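Side-chain contact in putative oxidoreductase (Magnetospirillum magnetotacticum, PDB 3C1A), which is probably an NAD(P)-dependent oxidoreductase, pairing a nucleotide-binding Rossmann domain with a C-terminal domain of the GFO/IDH/MocA family: residues S59-V64 and H82-L87. Numbering follows the deposited sequence.
Sequences SDWRSV and HAEITL
The indole of W61 lies between I85 on one face and R62 on the other. I85 comes down over the six-membered ring in a CH-pi contact, CG1 standing 4.2 Å from the ring centroid and nearly over the ring centre. CG2 of I85 packs 4.1 Å from W61 CE3. On the opposite face the R62 side chain runs extended from CG to NE, with CG offset toward the rim and the guanidinium laid so that W61 CZ2 sits over its centre. At the ring edge, near its plane, E84 OE2 is 3.7 Å from W61 CZ2, the carboxylate turned 73° against the indole. With CG of W61 between its backbone N and carbonyl carbon (chi1 63°), the ring is laid against I85 and E84. R62 also joins two acids: NH1 meets D60 OD1 in the guanidinium plane at 3.3 Å, a weak hydrogen bond within a salt bridge, and NH2 makes a long salt bridge of 3.8 Å to E84 OE2. The same D60 OD1 caps the turn into helix 62-65 by accepting from R62 N at 3.0 Å. With an alanine in place of W61 the ring between I85 and R62 is gone, and the R62 guanidinium, no longer backed by CZ2, would probably be freer to swing away from E84. The contact lies within the Rossmann domain, joining residues 59-64, which follow edge strand 56-58, to helix 82-91, which follows strand 72-76. Beneath them is the parallel sheet, where W61 and I85 both touch I16 of strand 11-17 and I85 also reaches I75 of strand 72-76.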
ATOM      1  N   SER A  59       4.870   6.409 -25.569  1.00 18.62           N
ATOM      2  CA  SER A  59       4.235   7.611 -25.128  1.00 21.50           C
ATOM      3  C   SER A  59       2.789   7.284 -24.748  1.00 23.79           C
ATOM      4  O   SER A  59       2.244   7.879 -23.807  1.00 28.02           O
ATOM      5  CB  SER A  59       4.302   8.660 -26.233  1.00 22.54           C
ATOM      6  OG  SER A  59       3.300   8.398 -27.197  1.00 26.30           O
ATOM      7  N   ASP A  60       2.182   6.316 -25.444  1.00 21.90           N
ATOM      8  CA  ASP A  60       0.773   5.939 -25.224  1.00 20.56           C
ATOM      9  C   ASP A  60       0.648   4.678 -24.392  1.00 20.11           C
ATOM     10  O   ASP A  60       1.133   3.630 -24.818  1.00 18.26           O
ATOM     11  CB  ASP A  60       0.098   5.733 -26.583  1.00 21.94           C
ATOM     12  CG  ASP A  60      -1.416   5.755 -26.516  1.00 25.90           C
ATOM     13  OD1 ASP A  60      -2.024   5.352 -25.489  1.00 23.61           O
ATOM     14  OD2 ASP A  60      -1.998   6.178 -27.535  1.00 29.24           O
ATOM     15  N   TRP A  61      -0.015   4.767 -23.220  1.00 17.33           N
ATOM     16  CA  TRP A  61      -0.179   3.611 -22.341  1.00 18.29           C
ATOM     17  C   TRP A  61      -0.888   2.467 -23.043  1.00 15.51           C
ATOM     18  O   TRP A  61      -0.630   1.305 -22.726  1.00 15.57           O
ATOM     19  CB  TRP A  61      -0.874   3.948 -20.989  1.00 18.74           C
ATOM     20  CG  TRP A  61      -2.298   4.469 -21.075  1.00 13.62           C
ATOM     21  CD1 TRP A  61      -2.661   5.752 -21.102  1.00 19.26           C
ATOM     22  CD2 TRP A  61      -3.524   3.705 -21.129  1.00 14.44           C
ATOM     23  NE1 TRP A  61      -4.029   5.870 -21.202  1.00 18.19           N
ATOM     24  CE2 TRP A  61      -4.581   4.625 -21.205  1.00 16.40           C
ATOM     25  CE3 TRP A  61      -3.822   2.349 -21.111  1.00 15.21           C
ATOM     26  CZ2 TRP A  61      -5.911   4.231 -21.276  1.00 17.53           C
ATOM     27  CZ3 TRP A  61      -5.114   1.953 -21.183  1.00 21.06           C
ATOM     28  CH2 TRP A  61      -6.164   2.892 -21.248  1.00 16.18           C
ATOM     29  N   ARG A  62      -1.787   2.789 -23.982  1.00 13.09           N
ATOM     30  CA  ARG A  62      -2.518   1.770 -24.726  1.00 13.21           C
ATOM     31  C   ARG A  62      -1.609   0.776 -25.452  1.00 14.02           C
ATOM     32  O   ARG A  62      -1.973  -0.402 -25.622  1.00 13.00           O
ATOM     33  CB  ARG A  62      -3.488   2.408 -25.709  1.00 15.90           C
ATOM     34  CG  ARG A  62      -4.619   3.097 -25.008  1.00 16.57           C
ATOM     35  CD  ARG A  62      -5.518   3.839 -25.978  1.00 31.70           C
ATOM     36  NE  ARG A  62      -6.517   4.616 -25.258  1.00 36.84           N
ATOM     37  CZ  ARG A  62      -6.280   5.766 -24.622  1.00 42.11           C
ATOM     38  NH1 ARG A  62      -5.060   6.299 -24.600  1.00 41.15           N
ATOM     39  NH2 ARG A  62      -7.277   6.387 -23.988  1.00 42.05           N
ATOM     40  N   SER A  63      -0.446   1.240 -25.909  1.00 12.18           N
ATOM     41  CA  SER A  63       0.509   0.349 -26.567  1.00 13.51           C
ATOM     42  C   SER A  63       1.136  -0.654 -25.612  1.00 14.23           C
ATOM     43  O   SER A  63       1.636  -1.714 -26.039  1.00 12.68           O
ATOM     44  CB  SER A  63       1.599   1.149 -27.263  1.00 13.89           C
ATOM     45  OG  SER A  63       1.023   2.059 -28.198  1.00 16.20           O
ATOM     46  N   VAL A  64       1.165  -0.329 -24.329  1.00 14.64           N
ATOM     47  CA  VAL A  64       1.662  -1.294 -23.344  1.00 14.42           C
ATOM     48  C   VAL A  64       0.680  -2.440 -23.185  1.00 15.29           C
ATOM     49  O   VAL A  64       1.083  -3.598 -23.211  1.00 11.97           O
ATOM     50  CB  VAL A  64       1.976  -0.638 -22.000  1.00 16.24           C
ATOM     51  CG1 VAL A  64       2.222  -1.708 -20.937  1.00 16.01           C
ATOM     52  CG2 VAL A  64       3.196   0.266 -22.176  1.00 12.27           C
ATOM     53  N   HIS A  82      -6.292   5.217 -12.205  1.00 13.36           N
ATOM     54  CA  HIS A  82      -6.135   3.773 -12.009  1.00 13.65           C
ATOM     55  C   HIS A  82      -7.230   2.939 -12.660  1.00 12.23           C
ATOM     56  O   HIS A  82      -6.924   1.936 -13.293  1.00 17.05           O
ATOM     57  CB  HIS A  82      -6.047   3.375 -10.539  1.00 13.23           C
ATOM     58  CG  HIS A  82      -4.789   3.784  -9.847  1.00  9.41           C
ATOM     59  ND1 HIS A  82      -4.628   3.625  -8.484  1.00 15.21           N
ATOM     60  CD2 HIS A  82      -3.638   4.336 -10.303  1.00 13.21           C
ATOM     61  CE1 HIS A  82      -3.421   4.045  -8.144  1.00  8.81           C
ATOM     62  NE2 HIS A  82      -2.814   4.510  -9.222  1.00 10.62           N
ATOM     63  N   ALA A  83      -8.496   3.313 -12.488  1.00 13.20           N
ATOM     64  CA  ALA A  83      -9.586   2.480 -12.944  1.00 11.66           C
ATOM     65  C   ALA A  83      -9.545   2.325 -14.489  1.00 14.01           C
ATOM     66  O   ALA A  83      -9.697   1.230 -15.014  1.00 14.87           O
ATOM     67  CB  ALA A  83     -10.926   3.075 -12.479  1.00 15.27           C
ATOM     68  N   GLU A  84      -9.290   3.406 -15.226  1.00 15.33           N
ATOM     69  CA  GLU A  84      -9.292   3.318 -16.708  1.00 14.38           C
ATOM     70  C   GLU A  84      -8.193   2.381 -17.221  1.00 14.93           C
ATOM     71  O   GLU A  84      -8.401   1.553 -18.102  1.00 11.21           O
ATOM     72  CB  GLU A  84      -9.051   4.692 -17.296  1.00 15.61           C
ATOM     73  CG  GLU A  84      -9.164   4.743 -18.783  1.00 18.10           C
ATOM     74  CD  GLU A  84      -8.720   6.081 -19.373  1.00 25.99           C
ATOM     75  OE1 GLU A  84      -8.145   6.920 -18.637  1.00 29.14           O
ATOM     76  OE2 GLU A  84      -8.938   6.283 -20.590  1.00 28.76           O
ATOM     77  N   ILE A  85      -7.014   2.524 -16.660  1.00 13.19           N
ATOM     78  CA  ILE A  85      -5.864   1.730 -17.138  1.00 13.71           C
ATOM     79  C   ILE A  85      -6.005   0.279 -16.702  1.00 13.49           C
ATOM     80  O   ILE A  85      -5.726  -0.637 -17.490  1.00 10.18           O
ATOM     81  CB  ILE A  85      -4.536   2.309 -16.654  1.00 12.84           C
ATOM     82  CG1 ILE A  85      -4.403   3.772 -17.071  1.00 14.92           C
ATOM     83  CG2 ILE A  85      -3.360   1.506 -17.163  1.00 11.21           C
ATOM     84  CD1 ILE A  85      -3.080   4.362 -16.649  1.00 18.78           C
ATOM     85  N   THR A  86      -6.469   0.070 -15.470  1.00 12.73           N
ATOM     86  CA  THR A  86      -6.709  -1.286 -14.944  1.00 12.16           C
ATOM     87  C   THR A  86      -7.761  -2.046 -15.737  1.00 11.36           C
ATOM     88  O   THR A  86      -7.582  -3.180 -16.083  1.00 11.10           O
ATOM     89  CB  THR A  86      -7.097  -1.251 -13.431  1.00 11.53           C
ATOM     90  OG1 THR A  86      -6.076  -0.579 -12.671  1.00 12.31           O
ATOM     91  CG2 THR A  86      -7.302  -2.630 -12.888  1.00  5.77           C
ATOM     92  N   LEU A  87      -8.897  -1.422 -15.984  1.00 13.08           N
ATOM     93  CA  LEU A  87      -9.912  -2.013 -16.835  1.00 12.13           C
ATOM     94  C   LEU A  87      -9.400  -2.390 -18.217  1.00 12.50           C
ATOM     95  O   LEU A  87      -9.776  -3.439 -18.714  1.00 12.35           O
ATOM     96  CB  LEU A  87     -11.094  -1.075 -16.935  1.00 13.88           C
ATOM     97  CG  LEU A  87     -11.887  -0.966 -15.632  1.00 11.45           C
ATOM     98  CD1 LEU A  87     -12.827   0.278 -15.705  1.00 14.65           C
ATOM     99  CD2 LEU A  87     -12.653  -2.278 -15.352  1.00 15.63           C
TER